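Local atomic coordinates of tyrosine--tRNA ligase (Pyrococcus horikoshii, PDB entry 2CYC), a protein that attaches tyrosine to tRNA(Tyr) in two steps, first activating the amino acid with ATP and then transferring it to the acceptor end of the tRNA. Residues I3-L11 with V21-E29; W235-I246 with F278-Y286. All blocks are in the same frame, centred on the assembly; numbering follows the deposited sequence.

Contact 1: residues I3-L11 with V21-E29; sequences IEERINLVL and VENLRHLFE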
loop_
_atom_site.group_PDB
_atom_site.type_symbol
_atom_site.label_atom_id
_atom_site.label_comp_id
_atom_site.label_asym_id
_atom_site.label_seq_id
_atom_site.Cartn_x
_atom_site.Cartn_y
_atom_site.Cartn_z
ATOM N N ILE A 3 -31.654 -12.206 23.372
ATOM C CA ILE A 3 -30.413 -11.471 23.180
ATOM C C ILE A 3 -29.348 -11.812 24.238
ATOM O O ILE A 3 -28.148 -11.784 23.952
ATOM C CB ILE A 3 -30.685 -9.950 23.166
ATOM C CG1 ILE A 3 -29.428 -9.198 22.723
ATOM C CG2 ILE A 3 -31.164 -9.488 24.541
ATOM C CD1 ILE A 3 -29.695 -7.753 22.372
ATOM N N GLU A 4 -29.788 -12.150 25.450
ATOM C CA GLU A 4 -28.862 -12.494 26.527
ATOM C C GLU A 4 -28.098 -13.777 26.194
ATOM O O GLU A 4 -26.893 -13.884 26.418
ATOM C CB GLU A 4 -29.630 -12.658 27.839
ATOM C CG GLU A 4 -28.763 -13.011 29.028
ATOM C CD GLU A 4 -29.530 -12.959 30.350
ATOM O OE1 GLU A 4 -28.926 -13.262 31.393
ATOM O OE2 GLU A 4 -30.733 -12.615 30.347
ATOM N N GLU A 5 -28.813 -14.749 25.651
ATOM C CA GLU A 5 -28.219 -16.011 25.260
ATOM C C GLU A 5 -27.292 -15.816 24.053
ATOM O O GLU A 5 -26.255 -16.482 23.940
ATOM C CB GLU A 5 -29.329 -17.007 24.931
ATOM C CG GLU A 5 -28.847 -18.354 24.458
ATOM C CD GLU A 5 -29.982 -19.368 24.374
ATOM O OE1 GLU A 5 -29.751 -20.482 23.851
ATOM O OE2 GLU A 5 -31.103 -19.048 24.839
ATOM N N ARG A 6 -27.654 -14.898 23.157
ATOM C CA ARG A 6 -26.821 -14.626 21.973
ATOM C C ARG A 6 -25.497 -13.994 22.407
ATOM O O ARG A 6 -24.427 -14.369 21.928
ATOM C CB ARG A 6 -27.541 -13.678 21.004
ATOM C CG ARG A 6 -28.820 -14.273 20.436
ATOM C CD ARG A 6 -28.795 -14.268 18.910
ATOM N NE ARG A 6 -29.281 -13.001 18.419
ATOM C CZ ARG A 6 -29.268 -12.604 17.153
ATOM N NH1 ARG A 6 -28.777 -13.367 16.180
ATOM N NH2 ARG A 6 -29.783 -11.427 16.862
ATOM N N ILE A 7 -25.588 -13.022 23.309
ATOM C CA ILE A 7 -24.408 -12.351 23.829
ATOM C C ILE A 7 -23.497 -13.351 24.521
ATOM O O ILE A 7 -22.288 -13.345 24.301
ATOM C CB ILE A 7 -24.801 -11.241 24.826
ATOM C CG1 ILE A 7 -25.423 -10.073 24.049
ATOM C CG2 ILE A 7 -23.578 -10.808 25.647
ATOM C CD1 ILE A 7 -25.958 -8.934 24.921
ATOM N N ASN A 8 -24.075 -14.223 25.345
ATOM C CA ASN A 8 -23.273 -15.216 26.059
ATOM C C ASN A 8 -22.548 -16.176 25.118
ATOM O O ASN A 8 -21.441 -16.613 25.411
ATOM C CB ASN A 8 -24.134 -16.031 27.030
ATOM C CG ASN A 8 -24.530 -15.243 28.260
ATOM O OD1 ASN A 8 -23.890 -14.250 28.610
ATOM N ND2 ASN A 8 -25.579 -15.692 28.935
ATOM N N LEU A 9 -23.179 -16.525 24.003
ATOM C CA LEU A 9 -22.546 -17.419 23.034
ATOM C C LEU A 9 -21.289 -16.726 22.482
ATOM O O LEU A 9 -20.251 -17.360 22.280
ATOM C CB LEU A 9 -23.509 -17.731 21.878
ATOM C CG LEU A 9 -24.239 -19.077 21.685
ATOM C CD1 LEU A 9 -23.762 -20.128 22.660
ATOM C CD2 LEU A 9 -25.740 -18.853 21.815
ATOM N N VAL A 10 -21.382 -15.420 22.236
ATOM C CA VAL A 10 -20.231 -14.687 21.707
ATOM C C VAL A 10 -19.153 -14.568 22.786
ATOM O O VAL A 10 -17.960 -14.713 22.517
ATOM C CB VAL A 10 -20.642 -13.268 21.238
ATOM C CG1 VAL A 10 -19.400 -12.445 20.856
ATOM C CG2 VAL A 10 -21.583 -13.373 20.056
ATOM N N LEU A 11 -19.602 -14.332 24.014
ATOM C CA LEU A 11 -18.722 -14.155 25.162
ATOM C C LEU A 11 -18.076 -15.409 25.755
ATOM O O LEU A 11 -17.004 -15.321 26.344
ATOM C CB LEU A 11 -19.487 -13.417 26.266
ATOM C CG LEU A 11 -19.574 -11.890 26.182
ATOM C CD1 LEU A 11 -18.246 -11.298 26.588
ATOM C CD2 LEU A 11 -19.947 -11.444 24.770
ATOM N N VAL A 21 -18.919 -5.118 24.221
ATOM C CA VAL A 21 -20.177 -5.793 24.510
ATOM C C VAL A 21 -21.352 -4.865 24.223
ATOM O O VAL A 21 -22.395 -5.295 23.721
ATOM C CB VAL A 21 -20.233 -6.265 25.976
ATOM C CG1 VAL A 21 -21.605 -6.857 26.282
ATOM C CG2 VAL A 21 -19.155 -7.318 26.207
ATOM N N GLU A 22 -21.174 -3.585 24.526
ATOM C CA GLU A 22 -22.220 -2.611 24.277
ATOM C C GLU A 22 -22.546 -2.507 22.781
ATOM O O GLU A 22 -23.714 -2.468 22.400
ATOM C CB GLU A 22 -21.802 -1.239 24.804
ATOM C CG GLU A 22 -22.728 -0.119 24.360
ATOM C CD GLU A 22 -22.275 1.254 24.840
ATOM O OE1 GLU A 22 -22.847 2.258 24.370
ATOM O OE2 GLU A 22 -21.352 1.332 25.683
ATOM N N ASN A 23 -21.522 -2.462 21.930
ATOM C CA ASN A 23 -21.780 -2.351 20.497
ATOM C C ASN A 23 -22.387 -3.652 19.967
ATOM O O ASN A 23 -23.245 -3.637 19.079
ATOM C CB ASN A 23 -20.498 -2.015 19.726
ATOM C CG ASN A 23 -20.775 -1.686 18.262
ATOM O OD1 ASN A 23 -20.005 -2.050 17.369
ATOM N ND2 ASN A 23 -21.877 -0.986 18.014
ATOM N N LEU A 24 -21.951 -4.776 20.528
ATOM C CA LEU A 24 -22.465 -6.081 20.127
ATOM C C LEU A 24 -23.964 -6.143 20.391
ATOM O O LEU A 24 -24.745 -6.568 19.537
ATOM C CB LEU A 24 -21.756 -7.192 20.915
ATOM C CG LEU A 24 -22.305 -8.617 20.759
ATOM C CD1 LEU A 24 -22.040 -9.140 19.342
ATOM C CD2 LEU A 24 -21.648 -9.521 21.801
ATOM N N ARG A 25 -24.357 -5.728 21.592
ATOM C CA ARG A 25 -25.758 -5.731 21.984
ATOM C C ARG A 25 -26.538 -4.802 21.059
ATOM O O ARG A 25 -27.640 -5.119 20.622
ATOM C CB ARG A 25 -25.888 -5.278 23.442
ATOM C CG ARG A 25 -27.326 -5.103 23.929
ATOM C CD ARG A 25 -27.322 -4.799 25.414
ATOM N NE ARG A 25 -28.609 -4.328 25.905
ATOM C CZ ARG A 25 -28.822 -3.968 27.166
ATOM N NH1 ARG A 25 -30.017 -3.547 27.541
ATOM N NH2 ARG A 25 -27.831 -4.032 28.051
ATOM N N HIS A 26 -25.949 -3.651 20.769
ATOM C CA HIS A 26 -26.552 -2.681 19.874
ATOM C C HIS A 26 -26.813 -3.350 18.518
ATOM O O HIS A 26 -27.913 -3.250 17.970
ATOM C CB HIS A 26 -25.606 -1.488 19.710
ATOM C CG HIS A 26 -26.078 -0.464 18.726
ATOM N ND1 HIS A 26 -27.282 0.196 18.856
ATOM C CD2 HIS A 26 -25.498 0.027 17.606
ATOM C CE1 HIS A 26 -27.422 1.051 17.859
ATOM N NE2 HIS A 26 -26.352 0.970 17.086
ATOM N N LEU A 27 -25.806 -4.037 17.980
ATOM C CA LEU A 27 -25.978 -4.709 16.695
ATOM C C LEU A 27 -27.108 -5.737 16.739
ATOM O O LEU A 27 -27.883 -5.842 15.794
ATOM C CB LEU A 27 -24.683 -5.397 16.250
ATOM C CG LEU A 27 -23.469 -4.503 15.979
ATOM C CD1 LEU A 27 -22.428 -5.302 15.201
ATOM C CD2 LEU A 27 -23.886 -3.275 15.187
ATOM N N PHE A 28 -27.188 -6.507 17.824
ATOM C CA PHE A 28 -28.248 -7.502 17.958
ATOM C C PHE A 28 -29.612 -6.819 17.985
ATOM O O PHE A 28 -30.529 -7.218 17.265
ATOM C CB PHE A 28 -28.070 -8.325 19.243
ATOM C CG PHE A 28 -27.064 -9.451 19.122
ATOM C CD1 PHE A 28 -26.275 -9.815 20.217
ATOM C CD2 PHE A 28 -26.924 -10.162 17.933
ATOM C CE1 PHE A 28 -25.358 -10.872 20.128
ATOM C CE2 PHE A 28 -26.011 -11.226 17.831
ATOM C CZ PHE A 28 -25.227 -11.578 18.935
ATOM N N GLU A 29 -29.731 -5.776 18.804
ATOM C CA GLU A 29 -30.987 -5.048 18.952
ATOM C C GLU A 29 -31.513 -4.354 17.704
ATOM O O GLU A 29 -32.712 -4.413 17.429
ATOM C CB GLU A 29 -30.876 -4.026 20.088
ATOM C CG GLU A 29 -30.889 -4.662 21.472
ATOM C CD GLU A 29 -30.860 -3.640 22.603
ATOM O OE1 GLU A 29 -30.793 -4.057 23.788
ATOM O OE2 GLU A 29 -30.907 -2.425 22.306
HETATM O O HOH W 1 -30.195 -9.698 15.097
#
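Ile-3 and Phe-28 bring their CA atoms to 6.9 Å, the nearest backbone approach at this end of a packed pair of helices, 3-11 and 21-29. The segment axes come within 10.5 Å and their N-to-C directions differ by 134°, about midway between perpendicular and antiparallel. With strand 15-19 between them, the helices form an N-terminal helix-strand-helix unit, whose strand pairs antiparallel with 214-223 in the mixed sheet. Phe-28 is a knob seated among Ile-3, Arg-6, Ile-7 and Val-10. Over one face of its ring lies Arg-6 CB, in a CH-pi contact 4.0 Å from the centroid of the Phe-28 ring, while Val-10 CG2 comes in at the edge. The Arg-6 chain then bends at chi2 (-124°) and again at chi3, which brings its guanidinium back over the rim of the same ring: NH2 is 3.3 Å from Phe-28 CD2, with the planes 30° apart. Its NH1 is hydrogen-bonded to the carbonyl O of Ala-64, outside the two helices. Toward the C-terminal end of helix 3-11, Val-10 CG1 and Leu-24 CD2 meet tip to tip at 3.8 Å; Leu-11 slides past Leu-24 in the opposite direction and crosses Val-21 near the end of the interface. Val-10 also touches Val-221, which packs this apolar layer against strand 214-223. At the outer margin, Ile-7 CD1 rests 3.9 Å from Arg-25 CB. No hydrogen bond joins the helices directly. Arg-25 instead directs NE along its guanidinium plane to Glu-29 OE1, 3.1 Å away, in a nearly straight hydrogen bond, part of a salt bridge between residues one turn apart. That link runs beside Ile-3, whose CG1 stands anti to the backbone N and carries CD1 to 3.4 Å from Glu-29 CG.

Contact 2: residues W235-I246 with F278-Y286; sequences WPIESEEEFKEI and FCPAREVRY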
loop_
_atom_site.group_PDB
_atom_site.type_symbol
_atom_site.label_atom_id
_atom_site.label_comp_id
_atom_site.label_asym_id
_atom_site.label_seq_id
_atom_site.Cartn_x
_atom_site.Cartn_y
_atom_site.Cartn_z
ATOM N N TRP A 235 13.049 -19.240 34.134
ATOM C CA TRP A 235 12.226 -19.732 35.230
ATOM C C TRP A 235 12.964 -19.608 36.559
ATOM O O TRP A 235 14.154 -19.904 36.643
ATOM C CB TRP A 235 11.833 -21.188 34.971
ATOM C CG TRP A 235 10.773 -21.696 35.899
ATOM C CD1 TRP A 235 10.960 -22.301 37.112
ATOM C CD2 TRP A 235 9.355 -21.610 35.709
ATOM N NE1 TRP A 235 9.745 -22.598 37.686
ATOM C CE2 TRP A 235 8.744 -22.185 36.845
ATOM C CE3 TRP A 235 8.542 -21.101 34.687
ATOM C CZ2 TRP A 235 7.353 -22.267 36.989
ATOM C CZ3 TRP A 235 7.159 -21.181 34.830
ATOM C CH2 TRP A 235 6.581 -21.760 35.974
ATOM N N PRO A 236 12.268 -19.156 37.616
ATOM C CA PRO A 236 10.855 -18.764 37.631
ATOM C C PRO A 236 10.606 -17.434 36.934
ATOM O O PRO A 236 11.527 -16.641 36.744
ATOM C CB PRO A 236 10.547 -18.681 39.117
ATOM C CG PRO A 236 11.831 -18.136 39.665
ATOM C CD PRO A 236 12.859 -18.994 38.957
ATOM N N ILE A 237 9.354 -17.201 36.555
ATOM C CA ILE A 237 8.972 -15.956 35.902
ATOM C C ILE A 237 8.660 -14.968 37.020
ATOM O O ILE A 237 7.796 -15.221 37.857
ATOM C CB ILE A 237 7.729 -16.155 35.002
ATOM C CG1 ILE A 237 8.047 -17.186 33.914
ATOM C CG2 ILE A 237 7.314 -14.830 34.378
ATOM C CD1 ILE A 237 6.894 -17.493 32.981
ATOM N N GLU A 238 9.371 -13.846 37.030
ATOM C CA GLU A 238 9.209 -12.830 38.067
ATOM C C GLU A 238 8.030 -11.862 37.918
ATOM O O GLU A 238 6.919 -12.161 38.361
ATOM C CB GLU A 238 10.525 -12.055 38.210
ATOM C CG GLU A 238 11.644 -12.884 38.853
ATOM C CD GLU A 238 13.040 -12.395 38.500
ATOM O OE1 GLU A 238 13.491 -12.653 37.364
ATOM O OE2 GLU A 238 13.687 -11.752 39.354
ATOM N N SER A 239 8.269 -10.708 37.301
ATOM C CA SER A 239 7.227 -9.693 37.126
ATOM C C SER A 239 6.008 -10.123 36.308
ATOM O O SER A 239 6.018 -11.152 35.627
ATOM C CB SER A 239 7.822 -8.439 36.485
ATOM O OG SER A 239 8.252 -8.704 35.161
ATOM N N GLU A 240 4.959 -9.309 36.385
ATOM C CA GLU A 240 3.721 -9.557 35.660
ATOM C C GLU A 240 3.926 -9.177 34.198
ATOM O O GLU A 240 3.397 -9.823 33.297
ATOM C CB GLU A 240 2.589 -8.719 36.252
ATOM C CG GLU A 240 1.208 -9.092 35.753
ATOM C CD GLU A 240 0.856 -10.536 36.063
ATOM O OE1 GLU A 240 1.201 -11.009 37.168
ATOM O OE2 GLU A 240 0.224 -11.194 35.209
ATOM N N GLU A 241 4.697 -8.117 33.972
ATOM C CA GLU A 241 4.986 -7.664 32.619
ATOM C C GLU A 241 5.763 -8.773 31.914
ATOM O O GLU A 241 5.608 -8.997 30.714
ATOM C CB GLU A 241 5.827 -6.385 32.656
ATOM C CG GLU A 241 6.009 -5.719 31.302
ATOM C CD GLU A 241 4.720 -5.107 30.773
ATOM O OE1 GLU A 241 3.721 -5.842 30.624
ATOM O OE2 GLU A 241 4.703 -3.886 30.504
ATOM N N GLU A 242 6.596 -9.467 32.684
ATOM C CA GLU A 242 7.412 -10.561 32.171
ATOM C C GLU A 242 6.512 -11.755 31.845
ATOM O O GLU A 242 6.729 -12.462 30.864
ATOM C CB GLU A 242 8.459 -10.949 33.218
ATOM C CG GLU A 242 9.575 -11.830 32.698
ATOM C CD GLU A 242 10.682 -12.018 33.719
ATOM O OE1 GLU A 242 10.413 -12.607 34.791
ATOM O OE2 GLU A 242 11.819 -11.569 33.453
ATOM N N PHE A 243 5.504 -11.964 32.684
ATOM C CA PHE A 243 4.541 -13.042 32.504
ATOM C C PHE A 243 3.942 -12.874 31.105
ATOM O O PHE A 243 4.063 -13.755 30.251
ATOM C CB PHE A 243 3.444 -12.919 33.567
ATOM C CG PHE A 243 2.497 -14.083 33.616
ATOM C CD1 PHE A 243 1.150 -13.878 33.914
ATOM C CD2 PHE A 243 2.946 -15.383 33.391
ATOM C CE1 PHE A 243 0.260 -14.948 33.984
ATOM C CE2 PHE A 243 2.064 -16.463 33.460
ATOM C CZ PHE A 243 0.716 -16.243 33.757
ATOM N N LYS A 244 3.314 -11.724 30.871
ATOM C CA LYS A 244 2.708 -11.418 29.577
ATOM C C LYS A 244 3.713 -11.572 28.425
ATOM O O LYS A 244 3.441 -12.249 27.428
ATOM C CB LYS A 244 2.147 -9.991 29.591
ATOM C CG LYS A 244 1.707 -9.480 28.230
ATOM C CD LYS A 244 1.174 -8.055 28.316
ATOM C CE LYS A 244 -0.190 -8.000 28.992
ATOM N NZ LYS A 244 -1.241 -8.659 28.161
ATOM N N GLU A 245 4.870 -10.935 28.575
ATOM C CA GLU A 245 5.937 -10.979 27.579
ATOM C C GLU A 245 6.290 -12.417 27.166
ATOM O O GLU A 245 6.347 -12.744 25.977
ATOM C CB GLU A 245 7.174 -10.282 28.152
ATOM C CG GLU A 245 8.434 -10.382 27.316
ATOM C CD GLU A 245 9.691 -10.199 28.159
ATOM O OE1 GLU A 245 9.789 -9.174 28.872
ATOM O OE2 GLU A 245 10.578 -11.082 28.112
ATOM N N ILE A 246 6.530 -13.275 28.154
ATOM C CA ILE A 246 6.881 -14.660 27.875
ATOM C C ILE A 246 5.720 -15.422 27.237
ATOM O O ILE A 246 5.932 -16.228 26.322
ATOM C CB ILE A 246 7.352 -15.385 29.166
ATOM C CG1 ILE A 246 8.710 -14.818 29.607
ATOM C CG2 ILE A 246 7.437 -16.886 28.931
ATOM C CD1 ILE A 246 9.275 -15.448 30.865
ATOM N N PHE A 278 5.676 -29.000 29.515
ATOM C CA PHE A 278 6.046 -28.302 30.741
ATOM C C PHE A 278 4.781 -28.279 31.598
ATOM O O PHE A 278 3.717 -27.856 31.135
ATOM C CB PHE A 278 6.494 -26.874 30.413
ATOM C CG PHE A 278 6.957 -26.079 31.612
ATOM C CD1 PHE A 278 8.168 -26.372 32.238
ATOM C CD2 PHE A 278 6.199 -25.017 32.097
ATOM C CE1 PHE A 278 8.618 -25.612 33.320
ATOM C CE2 PHE A 278 6.640 -24.252 33.179
ATOM C CZ PHE A 278 7.853 -24.548 33.790
ATOM N N CYS A 279 4.897 -28.733 32.842
ATOM C CA CYS A 279 3.758 -28.789 33.756
ATOM C C CYS A 279 4.273 -29.052 35.171
ATOM O O CYS A 279 4.115 -30.158 35.707
ATOM C CB CYS A 279 2.819 -29.914 33.315
ATOM S SG CYS A 279 1.309 -30.130 34.291
ATOM N N PRO A 280 4.904 -28.038 35.791
ATOM C CA PRO A 280 5.456 -28.137 37.147
ATOM C C PRO A 280 4.387 -28.453 38.166
ATOM O O PRO A 280 3.302 -27.870 38.145
ATOM C CB PRO A 280 6.061 -26.752 37.391
ATOM C CG PRO A 280 6.345 -26.248 36.018
ATOM C CD PRO A 280 5.137 -26.698 35.231
ATOM N N ALA A 281 4.697 -29.374 39.068
ATOM C CA ALA A 281 3.753 -29.755 40.104
ATOM C C ALA A 281 3.307 -28.515 40.880
ATOM O O ALA A 281 4.130 -27.669 41.247
ATOM C CB ALA A 281 4.401 -30.775 41.052
ATOM N N ARG A 282 1.999 -28.418 41.114
ATOM C CA ARG A 282 1.380 -27.311 41.852
ATOM C C ARG A 282 1.460 -25.936 41.194
ATOM O O ARG A 282 0.869 -24.980 41.695
ATOM C CB ARG A 282 1.961 -27.215 43.267
ATOM C CG ARG A 282 1.843 -28.493 44.068
ATOM C CD ARG A 282 2.072 -28.239 45.546
ATOM N NE ARG A 282 1.957 -29.471 46.316
ATOM C CZ ARG A 282 1.903 -29.529 47.644
ATOM N NH1 ARG A 282 1.952 -28.414 48.363
ATOM N NH2 ARG A 282 1.807 -30.706 48.253
ATOM N N GLU A 283 2.183 -25.822 40.083
ATOM C CA GLU A 283 2.295 -24.535 39.397
ATOM C C GLU A 283 1.002 -24.249 38.633
ATOM O O GLU A 283 0.590 -25.042 37.785
ATOM C CB GLU A 283 3.486 -24.558 38.434
ATOM C CG GLU A 283 3.677 -23.293 37.594
ATOM C CD GLU A 283 3.792 -22.018 38.422
ATOM O OE1 GLU A 283 4.416 -22.044 39.501
ATOM O OE2 GLU A 283 3.267 -20.976 37.979
ATOM N N VAL A 284 0.357 -23.127 38.943
ATOM C CA VAL A 284 -0.886 -22.759 38.272
ATOM C C VAL A 284 -0.833 -21.403 37.577
ATOM O O VAL A 284 -1.787 -21.027 36.906
ATOM C CB VAL A 284 -2.092 -22.747 39.244
ATOM C CG1 VAL A 284 -2.320 -24.140 39.815
ATOM C CG2 VAL A 284 -1.859 -21.727 40.357
ATOM N N ARG A 285 0.269 -20.675 37.737
ATOM C CA ARG A 285 0.428 -19.363 37.100
ATOM C C ARG A 285 0.830 -19.523 35.626
ATOM O O ARG A 285 0.217 -18.937 34.734
ATOM C CB ARG A 285 1.492 -18.551 37.841
ATOM C CG ARG A 285 1.913 -17.261 37.148
ATOM C CD ARG A 285 3.227 -16.754 37.741
ATOM N NE ARG A 285 3.757 -15.569 37.069
ATOM C CZ ARG A 285 3.195 -14.365 37.117
ATOM N NH1 ARG A 285 3.755 -13.349 36.474
ATOM N NH2 ARG A 285 2.076 -14.176 37.808
ATOM N N TYR A 286 1.877 -20.305 35.380
ATOM C CA TYR A 286 2.331 -20.560 34.019
ATOM C C TYR A 286 2.409 -22.076 33.887
ATOM O O TYR A 286 3.328 -22.718 34.402
ATOM C CB TYR A 286 3.697 -19.918 33.749
ATOM C CG TYR A 286 4.100 -20.068 32.306
ATOM C CD1 TYR A 286 4.577 -21.283 31.825
ATOM C CD2 TYR A 286 3.913 -19.028 31.396
ATOM C CE1 TYR A 286 4.850 -21.472 30.479
ATOM C CE2 TYR A 286 4.185 -19.205 30.036
ATOM C CZ TYR A 286 4.651 -20.431 29.589
ATOM O OH TYR A 286 4.904 -20.636 28.253
#
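Arg-285 lays its guanidinium flat on the ring of Phe-243, a stacked cation-pi pair with CZ 3.9 Å from the ring centroid and the two planes 29° apart. The chain reaches this place extended from CG to NE, and CG makes a CH-pi contact with the same ring. Of its polar atoms, NH2 donates to Glu-240 OE1 at 3.3 Å; the bond is weak although part of a salt bridge, and carboxylate and guanidinium stand almost perpendicular. NH1 lies 3.3 Å from the Ser-239 carbonyl O, which already accepts from Phe-243 N. NE is buried here and has no partner anywhere in the model. Phe-243 also has a cation-pi partner in Lys-247, one turn on.

Arg-285 thus packs against the first turn of helix 240-250, which leads into the KMSKS motif of class I synthetases. Ser-239 is its N-cap: OG accepts from Glu-242 N at 3.1 Å. Glu-242 OE1 in turn receives Glu-238 N at 2.8 Å, while its OE2 and Glu-238 OE1 both form salt bridges with Lys-234.

Across the contact, a type II beta turn from Pro-280 to Glu-283, closed by Glu-283 N to Pro-280 O, is followed by backbone held by the Glu-283 carboxylate. Glu-283 OE2 uses its anti lone pair for Tyr-286 N, 3.0 Å away, and takes a weaker bond from Arg-285 N. Trp-235 brings its ring edge to the CG of this glutamate and lies with its plane 89° from the carboxylate. The edge of Phe-278 meets one face of the indole in a T-shaped pair, its centroid 4.8 Å from that of the Trp-235 six-membered ring. Tyr-286 touches several of these groups: its CB reaches the indole edge, and CD2 packs 3.7 Å from Ile-237 CD1 and also touches Phe-243 CE2.

In the fold
Contact 1 closes before contact 2 opens along the chain, and the two do not touch: their centres are 34 Å apart and their nearest atoms about 17 Å. Contact 1 lies away from the annotated sites. Its link to the tyrosine pocket is indirect, through the mixed sheet: strand 15-19 pairs with 214-223, which pairs with 183-187, which in turn borders strand 36-40 carrying the pocket residues Tyr-37 and Gly-39. In contact 2 the Tyr-286 side chain is about 10 Å from that of Lys-254, a predicted ATP ligand in the KMSKS motif, so this contact is probably close to the ATP site.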